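Local coordinates for protein FeoA (Thermococcus thioreducens, PDB 3E19) that probably takes part in iron uptake and its regulation as a small metal-binding protein built on an SH3-like beta-barrel, at residues C[4-9]-C[71-76]; C[16-21]-C[40-45]; C[32-37]-C[60-65]. One frame throughout, in Å; residues are numbered along the deposited sequence.

Interaction 1. Residues C[4-9]-C[71-76]; sequences VVPLSE and RVMVRK
M73 folds its thioether over the edge strand 4-6 and covers the backbone between V5 and P6. With chi2 -57° and chi3 -49° the chain bends twice, which brings M73 CE to 3.5 Å from V5 C and 3.6 Å from P6 N. The sulfur rests beside the proline ring, M73 SD to P6 CG 3.8 Å, the two side chains running side by side in the same direction. V4 closes the other end of this ridge: its CG1 meets M73 CE at 3.8 Å, crossing the methionine at about a right angle. V4, P6, M73 and R75 thus share one face of the antiparallel ladder, while V5 and V74 occupy the other.

Beneath this apolar cover, V5 and V74 form a hydrogen-bonded pair in which each residue both gives and accepts. V5 N reaches V74 O at 2.9 Å, in the carbonyl plane, whereas the return bond from V74 N to V5 O comes in tilted 29° from that plane. A third bond, L7 N to V72 O at 2.8 Å, carries the ladder past the proline, which has no N-H to offer, and into the 3-10 turn 7-9. There L7 turns inward: its CB packs 3.9 Å from V72 CB and also touches CG2 of V74, so the leucine sits against two valines of the partner strand.

On its other side, strand 72-76 pairs with strand 15-21 through M73 and R75, which places it between that strand and the outermost strand 4-6. L7 and V74 both continue to I42 of strand 41-46, L7 also touches A69 of helix 66-69, and V72 packs on V18, so these residues face the interior of the barrel.

Interaction 2. Residues C[16-21]-C[40-45]; sequences GIVVNI and ATIQVL
G16 and I42 form a hydrogen-bonded antiparallel pair, I17 and T41 the non-hydrogen-bonded pair next to it, and the two strand segments cross at 125°, so that they diverge soon after this short ladder. G16 N donates to I42 O at 3.0 Å and I42 N returns a bond of 2.9 Å to G16 O. V18 N adds a nearly straight bond to A40 O (N-H...O 166°), extending the pairing to the residue just before strand 41-46. Between these bonds the alpha carbons close in on carbonyl oxygens, T41 CA lying 3.2 Å from G16 O and I17 CA approaching A40 O.

The side chains gather around the same two oxygens. G16 O is flanked by methyls, T41 CG2 and I42 CG2 each standing 3.5 Å from it. I42 presents this methyl because its CG1 is anti to the backbone N (chi1 165°), which puts CG2 between N and the carbonyl carbon; the longer branch then leads away from strand 15-21. G16 brings only its backbone to this side. A40 O is approached by CG2 of V18 at 3.6 Å, and the same methyl makes a looser contact with I42 CG2. On the face holding I17 and T41, I17 CG1 passes obliquely by T41 OG1 at 4.0 Å, in van der Waals contact.

I42 turns inward to L7, L36 and I55, and V18 to V72, whereas I17 lies against R75. Farther along strand 15-21, V19 and N20 both lie opposite M73, a classic beta bulge. Strongly twisted antiparallel strands, bent so that one sheet wraps round a single apolar core, are characteristic of the small SH3-like barrel to which the FeoA domain belongs.

Interaction 3. Residues C[32-37]-C[60-65]; sequences VSMGLT and VRFAIG
M34 lays its side chain over one face of the F62 ring, and this CH-pi contact is the heart of the interaction. M34 CG stands 3.9 Å from the F62 ring centroid, 26° off the ring normal and displaced toward the rim near CG and CD1. The sulfur lies farther along, M34 SD being 5.1 Å from the F62 centroid, a Met-aromatic contact with the sulfur set obliquely to the ring. Backbone atoms also meet these side chains: M34 O lies 3.7 Å from F62 CE2, S33 O approaches the far end of the ring obliquely, and the carbonyl oxygen of A63 comes near M34 SD.

Purely apolar contacts continue from the methionine end. M34 is extended through chi2 (176°) and bends at chi3 (-79°), which carries M34 CE past the ring to I64 CD1 at 3.9 Å. L36 meets the same methyl, L36 CD1 and I64 CD1 touching tip to tip at 3.7 Å. The terminal methyl of I64 thus meets two residues of the loop.

The backbone hydrogen bonds that shape the loop tie it to the end of helix 24-32. G35, with positive phi, is the C-prime residue of a Schellman motif: G35 N bonds to V32 O at 2.9 Å, and L36 N turns back to L31 O, bringing the helix to its end.

F62 and V32 pack on V32 and F62 of a second subunit, and E9 of a third subunit hydrogen-bonds to G65 N and packs on M34. Within the chain, strand 60-64 is the outermost strand of the sheet and pairs with strand 53-57 through backbone hydrogen bonds of F62 with I55 and I64 with I53. L36 and I64 both touch L31, which sets the contact against helix 24-32.

Overall arrangement
The three contacts belong to one FeoA domain and one antiparallel sheet, ordered 4-6, 72-76, 15-21, 41-46, 53-57, 60-64. Interaction 1 joins the two ends of the chain and encloses the other two in sequence; interactions 2 and 3 alternate along it. The centres of interactions 1 and 2 lie about 7 Å apart, joined by the pairing of strands 72-76 and 15-21. The centre of interaction 3 lies about 10 Å from that of interaction 2 and about 13 Å from that of interaction 1, yet L7, V72, L36 and I64 meet in a shared core. Residues next to and within the two outermost strands thus come together, consistent with a small closed barrel.

Interaction 1. Residues C[4-9]-C[71-76]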
loop_
_atom_site.group_PDB
_atom_site.type_symbol
_atom_site.label_atom_id
_atom_site.label_comp_id
_atom_site.label_asym_id
_atom_site.label_seq_id
_atom_site.Cartn_x
_atom_site.Cartn_y
_atom_site.Cartn_z
ATOM N N VAL C 4 6.731 -2.240 -38.684
ATOM C CA VAL C 4 7.350 -2.752 -37.499
ATOM C C VAL C 4 8.349 -1.721 -37.052
ATOM O O VAL C 4 9.335 -1.441 -37.732
ATOM C CB VAL C 4 8.050 -4.069 -37.754
ATOM C CG1 VAL C 4 8.819 -4.516 -36.494
ATOM C CG2 VAL C 4 7.026 -5.123 -38.222
ATOM N N VAL C 5 8.062 -1.114 -35.918
ATOM C CA VAL C 5 8.839 0.060 -35.482
ATOM C C VAL C 5 9.074 0.010 -33.999
ATOM O O VAL C 5 8.298 -0.634 -33.301
ATOM C CB VAL C 5 8.072 1.345 -35.799
ATOM C CG1 VAL C 5 7.920 1.506 -37.317
ATOM C CG2 VAL C 5 6.763 1.370 -35.102
ATOM N N PRO C 6 10.143 0.666 -33.513
ATOM C CA PRO C 6 10.329 0.810 -32.078
ATOM C C PRO C 6 9.242 1.655 -31.438
ATOM O O PRO C 6 8.704 2.586 -32.047
ATOM C CB PRO C 6 11.701 1.500 -31.958
ATOM C CG PRO C 6 12.351 1.297 -33.288
ATOM C CD PRO C 6 11.243 1.307 -34.262
ATOM N N LEU C 7 8.911 1.336 -30.198
ATOM C CA LEU C 7 7.865 2.061 -29.530
ATOM C C LEU C 7 8.237 3.538 -29.493
ATOM O O LEU C 7 7.360 4.368 -29.586
ATOM C CB LEU C 7 7.647 1.491 -28.141
ATOM C CG LEU C 7 6.819 2.277 -27.144
ATOM C CD1 LEU C 7 5.472 2.438 -27.712
ATOM C CD2 LEU C 7 6.822 1.500 -25.817
ATOM N N SER C 8 9.527 3.844 -29.376
ATOM C CA SER C 8 10.055 5.237 -29.401
ATOM C C SER C 8 9.657 6.054 -30.629
ATOM O O SER C 8 9.703 7.296 -30.581
ATOM C CB SER C 8 11.578 5.217 -29.295
ATOM O OG SER C 8 12.164 4.462 -30.351
ATOM N N GLU C 9 9.283 5.382 -31.720
ATOM C CA GLU C 9 8.894 6.045 -32.949
ATOM C C GLU C 9 7.400 6.161 -33.144
ATOM O O GLU C 9 6.972 6.698 -34.140
ATOM C CB GLU C 9 9.564 5.381 -34.168
ATOM C CG GLU C 9 11.023 5.674 -34.167
ATOM C CD GLU C 9 11.842 4.824 -35.125
ATOM O OE1 GLU C 9 11.280 4.280 -36.103
ATOM O OE2 GLU C 9 13.071 4.718 -34.863
ATOM N N ARG C 71 13.965 -0.077 -27.292
ATOM C CA ARG C 71 14.121 -1.501 -27.205
ATOM C C ARG C 71 12.851 -2.304 -27.425
ATOM O O ARG C 71 12.933 -3.548 -27.482
ATOM C CB ARG C 71 14.635 -1.926 -25.833
ATOM C CG ARG C 71 15.844 -1.196 -25.375
ATOM C CD ARG C 71 17.101 -1.466 -26.129
ATOM N NE ARG C 71 18.167 -1.109 -25.186
ATOM C CZ ARG C 71 19.126 -1.919 -24.735
ATOM N NH1 ARG C 71 19.253 -3.165 -25.181
ATOM N NH2 ARG C 71 20.013 -1.446 -23.860
ATOM N N VAL C 72 11.694 -1.639 -27.520
ATOM C CA VAL C 72 10.448 -2.334 -27.708
ATOM C C VAL C 72 10.055 -2.300 -29.209
ATOM O O VAL C 72 9.738 -1.246 -29.722
ATOM C CB VAL C 72 9.354 -1.754 -26.819
ATOM C CG1 VAL C 72 8.073 -2.533 -26.962
ATOM C CG2 VAL C 72 9.799 -1.726 -25.393
ATOM N N MET C 73 10.095 -3.431 -29.922
ATOM C CA MET C 73 9.697 -3.432 -31.345
ATOM C C MET C 73 8.238 -3.809 -31.440
ATOM O O MET C 73 7.797 -4.822 -30.876
ATOM C CB MET C 73 10.543 -4.461 -32.160
ATOM C CG MET C 73 12.020 -4.148 -32.187
ATOM S SD MET C 73 12.332 -2.485 -32.862
ATOM C CE MET C 73 11.276 -2.642 -34.366
ATOM N N VAL C 74 7.478 -3.037 -32.168
ATOM C CA VAL C 74 6.045 -3.166 -32.144
ATOM C C VAL C 74 5.588 -3.325 -33.592
ATOM O O VAL C 74 6.089 -2.618 -34.482
ATOM C CB VAL C 74 5.430 -1.922 -31.512
ATOM C CG1 VAL C 74 3.896 -1.994 -31.445
ATOM C CG2 VAL C 74 6.022 -1.751 -30.115
ATOM N N ARG C 75 4.647 -4.224 -33.825
ATOM C CA ARG C 75 3.926 -4.211 -35.099
ATOM C C ARG C 75 2.648 -3.401 -34.952
ATOM O O ARG C 75 1.836 -3.686 -34.085
ATOM C CB ARG C 75 3.621 -5.615 -35.574
ATOM C CG ARG C 75 2.753 -6.496 -34.686
ATOM C CD ARG C 75 2.689 -7.898 -35.359
ATOM N NE ARG C 75 1.912 -7.898 -36.599
ATOM C CZ ARG C 75 1.891 -8.897 -37.497
ATOM N NH1 ARG C 75 1.116 -8.779 -38.567
ATOM N NH2 ARG C 75 2.691 -9.966 -37.382
ATOM N N LYS C 76 2.513 -2.353 -35.767
ATOM C CA LYS C 76 1.345 -1.475 -35.723
ATOM C C LYS C 76 0.117 -2.210 -36.184
ATOM O O LYS C 76 0.181 -3.093 -37.067
ATOM C CB LYS C 76 1.553 -0.242 -36.594
ATOM C CG LYS C 76 2.582 0.709 -35.987
ATOM C CD LYS C 76 2.882 1.944 -36.885
ATOM C CE LYS C 76 1.916 3.095 -36.618
ATOM N NZ LYS C 76 2.417 4.368 -37.291
#

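Interaction 2. Residues C[16-21]-C[40-45]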
loop_
_atom_site.group_PDB
_atom_site.type_symbol
_atom_site.label_atom_id
_atom_site.label_comp_id
_atom_site.label_asym_id
_atom_site.label_seq_id
_atom_site.Cartn_x
_atom_site.Cartn_y
_atom_site.Cartn_z
ATOM N N GLY C 16 -0.364 -1.065 -31.250
ATOM C CA GLY C 16 0.337 -2.182 -31.825
ATOM C C GLY C 16 0.556 -3.336 -30.850
ATOM O O GLY C 16 0.179 -3.278 -29.673
ATOM N N ILE C 17 1.223 -4.353 -31.348
ATOM C CA ILE C 17 1.514 -5.571 -30.601
ATOM C C ILE C 17 3.016 -5.674 -30.497
ATOM O O ILE C 17 3.724 -5.599 -31.509
ATOM C CB ILE C 17 0.965 -6.845 -31.332
ATOM C CG1 ILE C 17 -0.511 -6.748 -31.585
ATOM C CG2 ILE C 17 1.266 -8.128 -30.522
ATOM C CD1 ILE C 17 -1.022 -7.784 -32.628
ATOM N N VAL C 18 3.528 -5.879 -29.296
ATOM C CA VAL C 18 4.958 -6.052 -29.123
ATOM C C VAL C 18 5.417 -7.340 -29.798
ATOM O O VAL C 18 4.809 -8.409 -29.590
ATOM C CB VAL C 18 5.355 -6.130 -27.632
ATOM C CG1 VAL C 18 6.852 -6.332 -27.502
ATOM C CG2 VAL C 18 4.825 -4.907 -26.864
ATOM N N VAL C 19 6.512 -7.252 -30.550
ATOM C CA VAL C 19 7.004 -8.395 -31.306
ATOM C C VAL C 19 8.332 -8.858 -30.752
ATOM O O VAL C 19 8.596 -10.042 -30.798
ATOM C CB VAL C 19 7.089 -8.146 -32.855
ATOM C CG1 VAL C 19 5.694 -7.984 -33.429
ATOM C CG2 VAL C 19 8.012 -6.975 -33.244
ATOM N N ASN C 20 9.119 -7.962 -30.183
ATOM C CA ASN C 20 10.468 -8.272 -29.747
ATOM C C ASN C 20 10.953 -7.252 -28.750
ATOM O O ASN C 20 10.652 -6.107 -28.897
ATOM C CB ASN C 20 11.419 -8.198 -30.923
ATOM C CG ASN C 20 12.707 -8.946 -30.690
ATOM O OD1 ASN C 20 12.752 -10.181 -30.828
ATOM N ND2 ASN C 20 13.771 -8.216 -30.423
ATOM N N ILE C 21 11.711 -7.690 -27.763
ATOM C CA ILE C 21 12.387 -6.815 -26.845
ATOM C C ILE C 21 13.875 -6.938 -27.159
ATOM O O ILE C 21 14.396 -8.038 -27.128
ATOM C CB ILE C 21 12.161 -7.289 -25.384
ATOM C CG1 ILE C 21 10.682 -7.322 -25.031
ATOM C CG2 ILE C 21 12.938 -6.401 -24.411
ATOM C CD1 ILE C 21 9.913 -6.037 -25.341
ATOM N N ALA C 40 1.812 -8.554 -26.009
ATOM C CA ALA C 40 1.028 -7.497 -25.385
ATOM C C ALA C 40 0.696 -6.401 -26.388
ATOM O O ALA C 40 1.487 -6.143 -27.295
ATOM C CB ALA C 40 1.802 -6.896 -24.138
ATOM N N THR C 41 -0.477 -5.764 -26.201
ATOM C CA THR C 41 -0.936 -4.646 -27.017
ATOM C C THR C 41 -0.699 -3.353 -26.252
ATOM O O THR C 41 -0.898 -3.265 -25.046
ATOM C CB THR C 41 -2.402 -4.821 -27.413
ATOM O OG1 THR C 41 -2.531 -6.037 -28.160
ATOM C CG2 THR C 41 -2.947 -3.648 -28.229
ATOM N N ILE C 42 -0.193 -2.382 -26.970
ATOM C CA ILE C 42 0.145 -1.106 -26.416
ATOM C C ILE C 42 -0.597 -0.026 -27.201
ATOM O O ILE C 42 -0.728 -0.122 -28.432
ATOM C CB ILE C 42 1.708 -0.920 -26.402
ATOM C CG1 ILE C 42 2.117 0.535 -26.181
ATOM C CG2 ILE C 42 2.390 -1.418 -27.642
ATOM C CD1 ILE C 42 3.475 0.606 -25.650
ATOM N N GLN C 43 -1.110 0.968 -26.480
ATOM C CA GLN C 43 -1.533 2.214 -27.077
ATOM C C GLN C 43 -0.712 3.358 -26.566
ATOM O O GLN C 43 -0.490 3.495 -25.360
ATOM C CB GLN C 43 -2.990 2.535 -26.789
ATOM C CG GLN C 43 -3.495 3.738 -27.618
ATOM C CD GLN C 43 -4.916 4.128 -27.244
ATOM O OE1 GLN C 43 -5.367 5.261 -27.502
ATOM N NE2 GLN C 43 -5.620 3.208 -26.590
ATOM N N VAL C 44 -0.284 4.191 -27.506
ATOM C CA VAL C 44 0.470 5.364 -27.185
ATOM C C VAL C 44 -0.534 6.484 -26.948
ATOM O O VAL C 44 -1.397 6.726 -27.802
ATOM C CB VAL C 44 1.408 5.706 -28.301
ATOM C CG1 VAL C 44 2.220 6.969 -27.922
ATOM C CG2 VAL C 44 2.299 4.459 -28.557
ATOM N N LEU C 45 -0.435 7.104 -25.772
ATOM C CA LEU C 45 -1.375 8.147 -25.343
ATOM C C LEU C 45 -0.799 9.552 -25.502
ATOM O O LEU C 45 -1.523 10.460 -25.829
ATOM C CB LEU C 45 -1.772 7.945 -23.884
ATOM C CG LEU C 45 -2.426 6.625 -23.490
ATOM C CD1 LEU C 45 -2.946 6.737 -22.092
ATOM C CD2 LEU C 45 -3.563 6.263 -24.411
#

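Interaction 3. Residues C[32-37]-C[60-65]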
loop_
_atom_site.group_PDB
_atom_site.type_symbol
_atom_site.label_atom_id
_atom_site.label_comp_id
_atom_site.label_asym_id
_atom_site.label_seq_id
_atom_site.Cartn_x
_atom_site.Cartn_y
_atom_site.Cartn_z
ATOM N N VAL C 32 9.140 -5.829 -18.603
ATOM C CA VAL C 32 8.038 -6.751 -18.341
ATOM C C VAL C 32 7.160 -6.162 -17.236
ATOM O O VAL C 32 5.968 -6.377 -17.224
ATOM C CB VAL C 32 8.545 -8.133 -17.937
ATOM C CG1 VAL C 32 9.257 -8.025 -16.590
ATOM C CG2 VAL C 32 7.381 -9.145 -17.861
ATOM N N SER C 33 7.744 -5.345 -16.363
ATOM C CA SER C 33 7.004 -4.686 -15.288
ATOM C C SER C 33 6.040 -3.588 -15.781
ATOM O O SER C 33 5.208 -3.091 -15.018
ATOM C CB SER C 33 7.964 -4.194 -14.174
ATOM O OG SER C 33 8.586 -2.942 -14.446
ATOM N N MET C 34 6.130 -3.233 -17.059
ATOM C CA MET C 34 5.150 -2.313 -17.683
ATOM C C MET C 34 4.279 -3.080 -18.659
ATOM O O MET C 34 3.614 -2.492 -19.533
ATOM C CB MET C 34 5.864 -1.179 -18.413
ATOM C CG MET C 34 6.407 -0.094 -17.488
ATOM S SD MET C 34 7.351 1.200 -18.392
ATOM C CE MET C 34 8.875 0.287 -18.588
ATOM N N GLY C 35 4.309 -4.406 -18.523
ATOM C CA GLY C 35 3.533 -5.300 -19.386
ATOM C C GLY C 35 4.133 -5.470 -20.780
ATOM O O GLY C 35 3.508 -6.092 -21.649
ATOM N N LEU C 36 5.342 -4.932 -21.012
ATOM C CA LEU C 36 5.959 -4.954 -22.350
ATOM C C LEU C 36 6.790 -6.238 -22.563
ATOM O O LEU C 36 7.966 -6.339 -22.178
ATOM C CB LEU C 36 6.737 -3.678 -22.599
ATOM C CG LEU C 36 5.931 -2.398 -22.525
ATOM C CD1 LEU C 36 6.850 -1.161 -22.463
ATOM C CD2 LEU C 36 4.942 -2.356 -23.701
ATOM N N THR C 37 6.083 -7.229 -23.099
ATOM C CA THR C 37 6.566 -8.543 -23.459
ATOM C C THR C 37 5.904 -8.905 -24.816
ATOM O O THR C 37 4.836 -8.381 -25.134
ATOM C CB THR C 37 6.131 -9.591 -22.350
ATOM O OG1 THR C 37 6.729 -10.827 -22.572
ATOM C CG2 THR C 37 4.698 -9.831 -22.358
ATOM N N VAL C 60 -3.634 -0.210 -18.190
ATOM C CA VAL C 60 -2.837 0.433 -17.173
ATOM C C VAL C 60 -1.867 1.419 -17.839
ATOM O O VAL C 60 -1.198 1.066 -18.838
ATOM C CB VAL C 60 -2.038 -0.607 -16.332
ATOM C CG1 VAL C 60 -1.152 0.093 -15.298
ATOM C CG2 VAL C 60 -3.015 -1.657 -15.703
ATOM N N ARG C 61 -1.774 2.632 -17.271
ATOM C CA ARG C 61 -0.930 3.681 -17.832
ATOM C C ARG C 61 0.489 3.685 -17.259
ATOM O O ARG C 61 0.691 3.609 -16.046
ATOM C CB ARG C 61 -1.607 5.070 -17.684
ATOM C CG ARG C 61 -2.916 5.130 -18.502
ATOM C CD ARG C 61 -3.599 6.537 -18.564
ATOM N NE ARG C 61 -2.755 7.670 -18.143
ATOM C CZ ARG C 61 -2.882 8.921 -18.615
ATOM N NH1 ARG C 61 -2.093 9.897 -18.166
ATOM N NH2 ARG C 61 -3.786 9.205 -19.550
ATOM N N PHE C 62 1.469 3.815 -18.149
ATOM C CA PHE C 62 2.854 3.907 -17.773
ATOM C C PHE C 62 3.540 5.032 -18.523
ATOM O O PHE C 62 3.210 5.311 -19.661
ATOM C CB PHE C 62 3.586 2.581 -18.084
ATOM C CG PHE C 62 3.161 1.467 -17.226
ATOM C CD1 PHE C 62 3.590 1.410 -15.900
ATOM C CD2 PHE C 62 2.290 0.480 -17.709
ATOM C CE1 PHE C 62 3.157 0.386 -15.051
ATOM C CE2 PHE C 62 1.880 -0.544 -16.862
ATOM C CZ PHE C 62 2.332 -0.581 -15.529
ATOM N N ALA C 63 4.562 5.616 -17.910
ATOM C CA ALA C 63 5.491 6.521 -18.605
ATOM C C ALA C 63 6.750 5.737 -18.879
ATOM O O ALA C 63 7.260 4.997 -17.992
ATOM C CB ALA C 63 5.825 7.711 -17.743
ATOM N N ILE C 64 7.263 5.871 -20.092
ATOM C CA ILE C 64 8.497 5.232 -20.443
ATOM C C ILE C 64 9.408 6.242 -21.117
ATOM O O ILE C 64 8.935 7.163 -21.784
ATOM C CB ILE C 64 8.190 4.000 -21.375
ATOM C CG1 ILE C 64 9.444 3.199 -21.667
ATOM C CG2 ILE C 64 7.405 4.399 -22.674
ATOM C CD1 ILE C 64 9.106 1.773 -22.239
ATOM N N GLY C 65 10.711 6.091 -20.925
ATOM C CA GLY C 65 11.665 6.975 -21.548
ATOM C C GLY C 65 11.867 6.562 -22.976
ATOM O O GLY C 65 11.731 5.383 -23.301
#